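Local coordinates for pesticidal crystal protein Cry2Aa (Bacillus thuringiensis serovar kurstaki, PDB 1I5P) that promotes colloid-osmotic lysis by binding to the midgut epithelial cells of dipteran and lepidopteran insect larvae, at residues A[27-30]-A[31-35]; A[111-114]-A[115-119]; A[193-197]-A[198-202]; A[559-563]-A[564-568]. All coordinates share one frame; numbering follows the deposited sequence.

Contact 1: residues A[27-30]-A[31-35]; sequences EHKS and LDTIQ
The flat group at the centre of this turn is the peptide carbonyl of S30, which I34 approaches twice. The I34 amide N donates to S30 O over 3.1 Å, at 163° on the hydrogen, from a position tilted 19° out of the carbonyl plane. The I34 side chain wraps past the same oxygen, with CG1 lying 3.5 Å from S30 O. S30 is the N-cap of the helix that begins at L31, and the I34 bond is an i to i+4 bond of its first turn.

On the serine side chain, OG stands between the backbone N and the carbonyl carbon (chi1 68°), directed at T33. S30 OG and T33 OG1 are hydrogen-bonded at 3.0 Å. A water closes a small ring beside this pair: it accepts from S30 N at 3.2 Å and is bonded to T33 OG1 at 2.8 Å. T33 OG1 therefore has two polar partners, one protein and one solvent.

The methyl branch of T33 serves a different neighbour. The K29 side chain crosses that of T33 at about a right angle, K29 CG lying 3.7 Å from T33 CG2, and a little further out K29 CD meets I34 CG1 at 3.8 Å. These methylenes carry the ammonium to salt bridges with D420 and E37, while K63 NZ donates to K29 O.

The segment thus links helix 25-28 to helix 31-44 near the surface, where L31 and I34 lean on helix 53-65 through F60, S59 and K63, and I34 also touches the loop residue D420.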
loop_
_atom_site.group_PDB
_atom_site.type_symbol
_atom_site.label_atom_id
_atom_site.label_comp_id
_atom_site.label_asym_id
_atom_site.label_seq_id
_atom_site.Cartn_x
_atom_site.Cartn_y
_atom_site.Cartn_z
ATOM N N GLU A 27 -6.706 5.920 -12.666
ATOM C CA GLU A 27 -7.927 6.716 -12.699
ATOM C C GLU A 27 -8.591 6.698 -14.081
ATOM O O GLU A 27 -9.811 6.784 -14.187
ATOM C CB GLU A 27 -7.630 8.166 -12.295
ATOM C CG GLU A 27 -7.268 8.393 -10.827
ATOM C CD GLU A 27 -5.907 7.830 -10.434
ATOM O OE1 GLU A 27 -4.992 7.797 -11.283
ATOM O OE2 GLU A 27 -5.748 7.431 -9.258
ATOM N N HIS A 28 -7.787 6.571 -15.135
ATOM C CA HIS A 28 -8.307 6.573 -16.503
ATOM C C HIS A 28 -8.772 5.203 -16.972
ATOM O O HIS A 28 -9.350 5.067 -18.049
ATOM C CB HIS A 28 -7.240 7.111 -17.460
ATOM C CG HIS A 28 -6.983 8.579 -17.312
ATOM N ND1 HIS A 28 -5.810 9.177 -17.722
ATOM C CD2 HIS A 28 -7.760 9.574 -16.821
ATOM C CE1 HIS A 28 -5.876 10.476 -17.489
ATOM N NE2 HIS A 28 -7.048 10.744 -16.944
ATOM N N LYS A 29 -8.515 4.194 -16.153
ATOM C CA LYS A 29 -8.890 2.825 -16.469
ATOM C C LYS A 29 -10.313 2.513 -16.025
ATOM O O LYS A 29 -10.754 2.978 -14.978
ATOM C CB LYS A 29 -7.934 1.857 -15.770
ATOM C CG LYS A 29 -7.107 1.008 -16.700
ATOM C CD LYS A 29 -6.170 0.104 -15.909
ATOM C CE LYS A 29 -4.721 0.437 -16.199
ATOM N NZ LYS A 29 -3.782 -0.448 -15.452
ATOM N N SER A 30 -11.026 1.728 -16.828
ATOM C CA SER A 30 -12.386 1.324 -16.483
ATOM C C SER A 30 -12.272 0.156 -15.509
ATOM O O SER A 30 -11.232 -0.501 -15.437
ATOM C CB SER A 30 -13.140 0.856 -17.723
ATOM O OG SER A 30 -12.588 -0.357 -18.204
ATOM N N LEU A 31 -13.339 -0.114 -14.769
ATOM C CA LEU A 31 -13.315 -1.212 -13.818
ATOM C C LEU A 31 -13.183 -2.545 -14.562
ATOM O O LEU A 31 -12.498 -3.454 -14.098
ATOM C CB LEU A 31 -14.585 -1.195 -12.963
ATOM C CG LEU A 31 -14.569 -2.098 -11.726
ATOM C CD1 LEU A 31 -13.381 -1.743 -10.830
ATOM C CD2 LEU A 31 -15.875 -1.936 -10.965
ATOM N N ASP A 32 -13.831 -2.659 -15.716
ATOM C CA ASP A 32 -13.748 -3.891 -16.496
ATOM C C ASP A 32 -12.307 -4.190 -16.878
ATOM O O ASP A 32 -11.864 -5.334 -16.822
ATOM C CB ASP A 32 -14.580 -3.795 -17.773
ATOM C CG ASP A 32 -14.446 -5.032 -18.633
ATOM O OD1 ASP A 32 -14.927 -6.103 -18.197
ATOM O OD2 ASP A 32 -13.849 -4.941 -19.729
ATOM N N THR A 33 -11.577 -3.160 -17.288
ATOM C CA THR A 33 -10.177 -3.333 -17.667
ATOM C C THR A 33 -9.370 -3.777 -16.444
ATOM O O THR A 33 -8.541 -4.683 -16.522
ATOM C CB THR A 33 -9.583 -2.016 -18.217
ATOM O OG1 THR A 33 -10.231 -1.683 -19.451
ATOM C CG2 THR A 33 -8.072 -2.153 -18.445
ATOM N N ILE A 34 -9.618 -3.129 -15.315
ATOM C CA ILE A 34 -8.919 -3.459 -14.081
ATOM C C ILE A 34 -9.234 -4.890 -13.647
ATOM O O ILE A 34 -8.343 -5.635 -13.238
ATOM C CB ILE A 34 -9.307 -2.475 -12.965
ATOM C CG1 ILE A 34 -8.625 -1.127 -13.227
ATOM C CG2 ILE A 34 -8.939 -3.044 -11.601
ATOM C CD1 ILE A 34 -9.239 0.028 -12.461
ATOM N N GLN A 35 -10.504 -5.268 -13.740
ATOM C CA GLN A 35 -10.910 -6.617 -13.370
ATOM C C GLN A 35 -10.184 -7.637 -14.262
ATOM O O GLN A 35 -9.708 -8.666 -13.774
ATOM C CB GLN A 35 -12.434 -6.746 -13.492
ATOM C CG GLN A 35 -13.021 -8.082 -13.064
ATOM C CD GLN A 35 -14.464 -7.947 -12.613
ATOM O OE1 GLN A 35 -15.230 -7.171 -13.185
ATOM N NE2 GLN A 35 -14.843 -8.701 -11.584
HETATM O O HOH W 1 -9.720 1.042 -19.706
#

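Contact 2: residues A[111-114]-A[115-119]; sequences ARVN and AELIG
R112 and E116, one helical turn apart, meet in a salt bridge that converges on a single carboxylate oxygen. R112 NE donates to E116 OE2 over 2.8 Å at 150°, and R112 NH2 adds a weak bond to the same OE2 at 3.2 Å. The bond from NE uses the anti lone pair of OE2, the one facing away from OE1, and OE2 sits slightly out of the guanidinium plane. With the two planes 46° apart, this is a twisted contact made at the guanidinium edge, in which both N-H groups share one acceptor.

A water completes the first shell. Lying in the plane of the guanidinium at its edge, it accepts from R112 NH2 at 3.0 Å and donates to E116 OE2 at 2.6 Å, so OE2 receives three donors.

The two chains reach each other by bending. R112 starts with CG anti to the backbone N (chi1 -176°) and then folds at chi2, bringing NE alongside the helix. E116 CG, anti to its carbonyl carbon, passes 3.2 Å from R112 O, and the bend at chi2 then turns the carboxylate to R112. Beyond this shell, E116 OE1 forms a salt bridge with R160, giving the buried carboxylate a cationic partner for each oxygen; this would probably favour its charged form.

On another side of the helix, V113 CG1 lies 4.4 Å from L117 CG; V113 packs on L173 and L176 of helix 170-193, and L117 on M90 and Q91 of helix 88-101. The result is an i to i+4 salt bridge on an alpha-helix of the N-terminal helical bundle of a delta-endotoxin.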
loop_
_atom_site.group_PDB
_atom_site.type_symbol
_atom_site.label_atom_id
_atom_site.label_comp_id
_atom_site.label_asym_id
_atom_site.label_seq_id
_atom_site.Cartn_x
_atom_site.Cartn_y
_atom_site.Cartn_z
ATOM N N ALA A 111 -19.563 -24.865 7.629
ATOM C CA ALA A 111 -20.979 -24.893 7.298
ATOM C C ALA A 111 -21.655 -23.564 7.627
ATOM O O ALA A 111 -22.376 -23.013 6.807
ATOM C CB ALA A 111 -21.664 -26.033 8.045
ATOM N N ARG A 112 -21.418 -23.042 8.826
ATOM C CA ARG A 112 -22.035 -21.779 9.220
ATOM C C ARG A 112 -21.584 -20.614 8.345
ATOM O O ARG A 112 -22.397 -19.788 7.927
ATOM C CB ARG A 112 -21.732 -21.464 10.689
ATOM C CG ARG A 112 -22.432 -20.204 11.191
ATOM C CD ARG A 112 -23.930 -20.267 10.904
ATOM N NE ARG A 112 -24.645 -19.090 11.389
ATOM C CZ ARG A 112 -24.828 -18.799 12.674
ATOM N NH1 ARG A 112 -24.350 -19.601 13.617
ATOM N NH2 ARG A 112 -25.495 -17.702 13.017
ATOM N N VAL A 113 -20.283 -20.543 8.081
ATOM C CA VAL A 113 -19.734 -19.487 7.241
ATOM C C VAL A 113 -20.430 -19.524 5.885
ATOM O O VAL A 113 -20.880 -18.495 5.379
ATOM C CB VAL A 113 -18.211 -19.665 7.037
ATOM C CG1 VAL A 113 -17.750 -18.907 5.796
ATOM C CG2 VAL A 113 -17.467 -19.166 8.266
ATOM N N ASN A 114 -20.521 -20.713 5.301
ATOM C CA ASN A 114 -21.172 -20.869 4.002
ATOM C C ASN A 114 -22.631 -20.428 4.008
ATOM O O ASN A 114 -23.111 -19.860 3.032
ATOM C CB ASN A 114 -21.096 -22.317 3.539
ATOM C CG ASN A 114 -19.813 -22.628 2.819
ATOM O OD1 ASN A 114 -19.310 -21.814 2.050
ATOM N ND2 ASN A 114 -19.283 -23.824 3.043
ATOM N N ALA A 115 -23.332 -20.692 5.105
ATOM C CA ALA A 115 -24.731 -20.295 5.214
ATOM C C ALA A 115 -24.804 -18.776 5.319
ATOM O O ALA A 115 -25.705 -18.141 4.761
ATOM C CB ALA A 115 -25.374 -20.950 6.446
ATOM N N GLU A 116 -23.844 -18.199 6.033
ATOM C CA GLU A 116 -23.787 -16.756 6.204
ATOM C C GLU A 116 -23.446 -16.050 4.896
ATOM O O GLU A 116 -23.904 -14.935 4.661
ATOM C CB GLU A 116 -22.761 -16.384 7.277
ATOM C CG GLU A 116 -23.161 -16.771 8.687
ATOM C CD GLU A 116 -24.513 -16.203 9.086
ATOM O OE1 GLU A 116 -24.941 -15.197 8.481
ATOM O OE2 GLU A 116 -25.143 -16.758 10.012
ATOM N N LEU A 117 -22.642 -16.688 4.049
ATOM C CA LEU A 117 -22.287 -16.078 2.767
ATOM C C LEU A 117 -23.531 -16.009 1.898
ATOM O O LEU A 117 -23.764 -15.024 1.192
ATOM C CB LEU A 117 -21.202 -16.887 2.045
ATOM C CG LEU A 117 -19.760 -16.784 2.567
ATOM C CD1 LEU A 117 -18.856 -17.654 1.715
ATOM C CD2 LEU A 117 -19.287 -15.339 2.530
ATOM N N ILE A 118 -24.326 -17.069 1.954
ATOM C CA ILE A 118 -25.560 -17.144 1.193
ATOM C C ILE A 118 -26.548 -16.095 1.693
ATOM O O ILE A 118 -27.180 -15.395 0.900
ATOM C CB ILE A 118 -26.191 -18.554 1.320
ATOM C CG1 ILE A 118 -25.356 -19.563 0.529
ATOM C CG2 ILE A 118 -27.632 -18.539 0.831
ATOM C CD1 ILE A 118 -25.703 -21.008 0.812
ATOM N N GLY A 119 -26.666 -15.979 3.010
ATOM C CA GLY A 119 -27.595 -15.021 3.585
ATOM C C GLY A 119 -27.214 -13.577 3.326
ATOM O O GLY A 119 -28.068 -12.730 3.039
HETATM O O HOH W 2 -26.252 -15.150 11.714
#

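Contact 3: residues A[193-197]-A[198-202]; sequences LNADE and WGISA
A195 O takes two amide donors: I200 N at 2.9 Å and 153°, from a position tilted out of the carbonyl plane, and W198 N in a weak bond at 3.2 Å. The stronger acceptor for W198 N is N194 O, 2.8 Å away and almost in line with its C=O bond.

With CG anti to its carbonyl carbon, W198 lays its indole over N194 CB. That carbon stands over one face of W198, 3.6 Å from the centroid of the five-membered ring and 14° off its normal, a CH-pi contact. The indole CE2 is the nearest ring atom, 3.5 Å from N194 CB. The asparagine amide runs nearly parallel to the ring, 15° between planes, and is held there by bonds from N194 ND2 to D190 O and K71 O. W198 also touches R72 and I146.

The helix ends at G199, whose phi is positive. G199 N donates to D196 O at 3.2 Å from well above the carbonyl plane, while A195 CB and I200 CB touch at 4.0 Å. The bond from I200 N back to A195 O, the positive phi and the apolar pair mark a Schellman motif, ending helix 195-198 before S201, at the N-cap position of helix 202-232.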
loop_
_atom_site.group_PDB
_atom_site.type_symbol
_atom_site.label_atom_id
_atom_site.label_comp_id
_atom_site.label_asym_id
_atom_site.label_seq_id
_atom_site.Cartn_x
_atom_site.Cartn_y
_atom_site.Cartn_z
ATOM N N LEU A 193 -25.214 9.332 2.010
ATOM C CA LEU A 193 -25.118 10.079 0.758
ATOM C C LEU A 193 -26.372 10.093 -0.113
ATOM O O LEU A 193 -26.489 10.906 -1.030
ATOM C CB LEU A 193 -23.923 9.568 -0.056
ATOM C CG LEU A 193 -22.558 9.759 0.624
ATOM C CD1 LEU A 193 -21.448 9.163 -0.234
ATOM C CD2 LEU A 193 -22.313 11.250 0.868
ATOM N N ASN A 194 -27.309 9.201 0.181
ATOM C CA ASN A 194 -28.556 9.113 -0.573
ATOM C C ASN A 194 -29.751 9.404 0.330
ATOM O O ASN A 194 -30.891 9.083 -0.013
ATOM C CB ASN A 194 -28.692 7.714 -1.175
ATOM C CG ASN A 194 -27.641 7.439 -2.226
ATOM O OD1 ASN A 194 -27.800 7.819 -3.382
ATOM N ND2 ASN A 194 -26.547 6.794 -1.824
ATOM N N ALA A 195 -29.477 10.020 1.478
ATOM C CA ALA A 195 -30.504 10.339 2.469
ATOM C C ALA A 195 -31.745 11.017 1.891
ATOM O O ALA A 195 -32.853 10.496 1.999
ATOM C CB ALA A 195 -29.901 11.208 3.568
ATOM N N ASP A 196 -31.560 12.185 1.291
ATOM C CA ASP A 196 -32.682 12.911 0.712
ATOM C C ASP A 196 -33.370 12.097 -0.378
ATOM O O ASP A 196 -34.595 11.988 -0.401
ATOM C CB ASP A 196 -32.201 14.249 0.147
ATOM C CG ASP A 196 -31.715 15.197 1.231
ATOM O OD1 ASP A 196 -31.030 16.186 0.895
ATOM O OD2 ASP A 196 -32.022 14.954 2.419
ATOM N N GLU A 197 -32.579 11.515 -1.271
ATOM C CA GLU A 197 -33.108 10.708 -2.368
ATOM C C GLU A 197 -33.922 9.498 -1.897
ATOM O O GLU A 197 -34.870 9.086 -2.564
ATOM C CB GLU A 197 -31.964 10.209 -3.267
ATOM C CG GLU A 197 -31.217 11.267 -4.084
ATOM C CD GLU A 197 -30.228 12.100 -3.267
ATOM O OE1 GLU A 197 -29.891 11.710 -2.130
ATOM O OE2 GLU A 197 -29.772 13.148 -3.779
ATOM N N TRP A 198 -33.558 8.929 -0.753
ATOM C CA TRP A 198 -34.263 7.753 -0.253
ATOM C C TRP A 198 -35.366 8.053 0.754
ATOM O O TRP A 198 -36.050 7.143 1.219
ATOM C CB TRP A 198 -33.262 6.769 0.364
ATOM C CG TRP A 198 -32.329 6.150 -0.641
ATOM C CD1 TRP A 198 -32.311 6.365 -1.992
ATOM C CD2 TRP A 198 -31.289 5.202 -0.374
ATOM N NE1 TRP A 198 -31.325 5.609 -2.580
ATOM C CE2 TRP A 198 -30.683 4.885 -1.610
ATOM C CE3 TRP A 198 -30.811 4.590 0.793
ATOM C CZ2 TRP A 198 -29.622 3.981 -1.713
ATOM C CZ3 TRP A 198 -29.753 3.689 0.691
ATOM C CH2 TRP A 198 -29.171 3.394 -0.555
ATOM N N GLY A 199 -35.539 9.328 1.085
ATOM C CA GLY A 199 -36.567 9.708 2.035
ATOM C C GLY A 199 -36.164 9.476 3.479
ATOM O O GLY A 199 -37.016 9.351 4.355
ATOM N N ILE A 200 -34.860 9.421 3.730
ATOM C CA ILE A 200 -34.336 9.201 5.074
ATOM C C ILE A 200 -34.586 10.418 5.956
ATOM O O ILE A 200 -34.384 11.552 5.526
ATOM C CB ILE A 200 -32.813 8.909 5.022
ATOM C CG1 ILE A 200 -32.561 7.617 4.237
ATOM C CG2 ILE A 200 -32.243 8.816 6.428
ATOM C CD1 ILE A 200 -33.280 6.397 4.794
ATOM N N SER A 201 -35.027 10.184 7.190
ATOM C CA SER A 201 -35.295 11.277 8.119
ATOM C C SER A 201 -34.000 11.884 8.633
ATOM O O SER A 201 -32.931 11.287 8.522
ATOM C CB SER A 201 -36.117 10.788 9.314
ATOM O OG SER A 201 -35.316 10.025 10.205
ATOM N N ALA A 202 -34.109 13.074 9.207
ATOM C CA ALA A 202 -32.951 13.769 9.750
ATOM C C ALA A 202 -32.379 12.984 10.921
ATOM O O ALA A 202 -31.166 12.899 11.084
ATOM C CB ALA A 202 -33.350 15.168 10.201
#

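Contact 4: residues A[559-563]-A[564-568]; sequences VTING and RVYTV
R564 and N562 meet across the tip of a beta hairpin whose two-residue loop, N562 and G563, is a type I' turn running from I561 to R564. Starting at the strand, R564 CB sits 3.3 Å from I561 O, and CG passes N562 O at 3.4 Å. The chain then runs straight (CG to NE extended, chi2 -179°), which brings NE to within 3.8 Å of N562 CB. Above one face of the guanidinium, displaced toward its rim, lies N562 OD1, 4.1 Å from the plane. That oxygen is bonded to V596 N, so the turn asparagine is tied to strand 585-597. At the tip, R564 NH1 donates to Y566 OH over 3.0 Å at 160°, the hydroxyl lying close to the guanidinium plane; OH also has a weak bond with N594 O. Two strand residues on the same face therefore join through their side-chain ends.

The tyrosine ring is met at its edge, where I561 CG2 approaches Y566 CE1 at 4.1 Å. V559, on this face too, pairs with Y566 in the hydrogen-bonded position and packs on L605 of the neighbouring strand 602-610 and on L545 and L547 of strand 541-550 in another sheet, giving the hairpin its buried side. Backbone bonds in both directions link V559 with Y566 and I561 with R564. The turn-closing bond, R564 N to I561 O, differs from the other three: its donor stands 56° out of the carbonyl plane.

On the reverse face the non-hydrogen-bonded pair T560 and V565 lie side by side, T560 OG1 resting 4.0 Å from both CG1 and CG2 of V565.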
loop_
_atom_site.group_PDB
_atom_site.type_symbol
_atom_site.label_atom_id
_atom_site.label_comp_id
_atom_site.label_asym_id
_atom_site.label_seq_id
_atom_site.Cartn_x
_atom_site.Cartn_y
_atom_site.Cartn_z
ATOM N N VAL A 559 1.319 25.500 9.277
ATOM C CA VAL A 559 1.332 25.224 7.852
ATOM C C VAL A 559 1.531 26.507 7.061
ATOM O O VAL A 559 0.824 27.492 7.262
ATOM C CB VAL A 559 0.011 24.558 7.407
ATOM C CG1 VAL A 559 0.048 24.273 5.916
ATOM C CG2 VAL A 559 -0.210 23.276 8.192
ATOM N N THR A 560 2.505 26.487 6.162
ATOM C CA THR A 560 2.787 27.642 5.336
ATOM C C THR A 560 2.617 27.260 3.876
ATOM O O THR A 560 3.286 26.352 3.369
ATOM C CB THR A 560 4.215 28.164 5.571
ATOM O OG1 THR A 560 4.395 28.430 6.967
ATOM C CG2 THR A 560 4.450 29.451 4.792
ATOM N N ILE A 561 1.703 27.957 3.210
ATOM C CA ILE A 561 1.409 27.721 1.808
ATOM C C ILE A 561 0.699 28.958 1.254
ATOM O O ILE A 561 -0.126 29.559 1.940
ATOM C CB ILE A 561 0.512 26.467 1.650
ATOM C CG1 ILE A 561 0.253 26.184 0.172
ATOM C CG2 ILE A 561 -0.789 26.649 2.428
ATOM C CD1 ILE A 561 -0.390 24.831 -0.073
ATOM N N ASN A 562 1.034 29.347 0.026
ATOM C CA ASN A 562 0.423 30.519 -0.598
ATOM C C ASN A 562 0.747 31.780 0.197
ATOM O O ASN A 562 -0.027 32.737 0.200
ATOM C CB ASN A 562 -1.099 30.362 -0.658
ATOM C CG ASN A 562 -1.542 29.162 -1.484
ATOM O OD1 ASN A 562 -2.579 28.554 -1.202
ATOM N ND2 ASN A 562 -0.776 28.831 -2.515
ATOM N N GLY A 563 1.886 31.783 0.878
ATOM C CA GLY A 563 2.253 32.941 1.670
ATOM C C GLY A 563 1.378 33.067 2.904
ATOM O O GLY A 563 1.470 34.047 3.642
ATOM N N ARG A 564 0.524 32.072 3.130
ATOM C CA ARG A 564 -0.361 32.077 4.290
ATOM C C ARG A 564 0.192 31.134 5.357
ATOM O O ARG A 564 0.713 30.061 5.044
ATOM C CB ARG A 564 -1.768 31.614 3.896
ATOM C CG ARG A 564 -2.326 32.234 2.619
ATOM C CD ARG A 564 -3.736 31.707 2.354
ATOM N NE ARG A 564 -4.160 31.881 0.967
ATOM C CZ ARG A 564 -5.262 31.343 0.448
ATOM N NH1 ARG A 564 -6.060 30.593 1.198
ATOM N NH2 ARG A 564 -5.565 31.545 -0.827
ATOM N N VAL A 565 0.075 31.535 6.619
ATOM C CA VAL A 565 0.553 30.706 7.717
ATOM C C VAL A 565 -0.610 30.313 8.614
ATOM O O VAL A 565 -1.209 31.163 9.269
ATOM C CB VAL A 565 1.593 31.449 8.577
ATOM C CG1 VAL A 565 2.175 30.503 9.619
ATOM C CG2 VAL A 565 2.690 32.014 7.694
ATOM N N TYR A 566 -0.939 29.026 8.635
ATOM C CA TYR A 566 -2.027 28.548 9.476
ATOM C C TYR A 566 -1.444 27.875 10.708
ATOM O O TYR A 566 -0.555 27.030 10.604
ATOM C CB TYR A 566 -2.904 27.548 8.721
ATOM C CG TYR A 566 -3.489 28.073 7.432
ATOM C CD1 TYR A 566 -2.750 28.058 6.250
ATOM C CD2 TYR A 566 -4.787 28.575 7.390
ATOM C CE1 TYR A 566 -3.291 28.525 5.054
ATOM C CE2 TYR A 566 -5.339 29.048 6.199
ATOM C CZ TYR A 566 -4.586 29.018 5.039
ATOM O OH TYR A 566 -5.133 29.485 3.869
ATOM N N THR A 567 -1.954 28.251 11.875
ATOM C CA THR A 567 -1.473 27.681 13.124
ATOM C C THR A 567 -2.588 26.970 13.880
ATOM O O THR A 567 -3.624 27.559 14.180
ATOM C CB THR A 567 -0.874 28.772 14.032
ATOM O OG1 THR A 567 0.148 29.476 13.319
ATOM C CG2 THR A 567 -0.274 28.156 15.285
ATOM N N VAL A 568 -2.374 25.693 14.172
ATOM C CA VAL A 568 -3.354 24.914 14.917
ATOM C C VAL A 568 -2.690 24.478 16.212
ATOM O O VAL A 568 -1.794 23.634 16.210
ATOM C CB VAL A 568 -3.810 23.670 14.137
ATOM C CG1 VAL A 568 -4.879 22.933 14.924
ATOM C CG2 VAL A 568 -4.345 24.086 12.774
#

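Overall arrangement
The four contacts follow one another along the chain without touching; contacts 2 and 4 lie furthest apart, centres about 53 Å from each other on opposite sides of the chain's centre. Contact 1 is a surface contact, while the others are partly buried. Contacts 2 and 3 fall in the N-terminal helical region: 2 stays within one helix, whereas 3 joins the end of a short helix to the start of the next. Contacts 1 and 3 both lie at helix ends, a serine at the N-cap position with a hydroxyl pair and a water beside it, against a Schellman C-terminus. Contact 2 relies on charge in mid-helix. Contact 4, alone in the C-terminal domain, replaces helical bonding with antiparallel pairing.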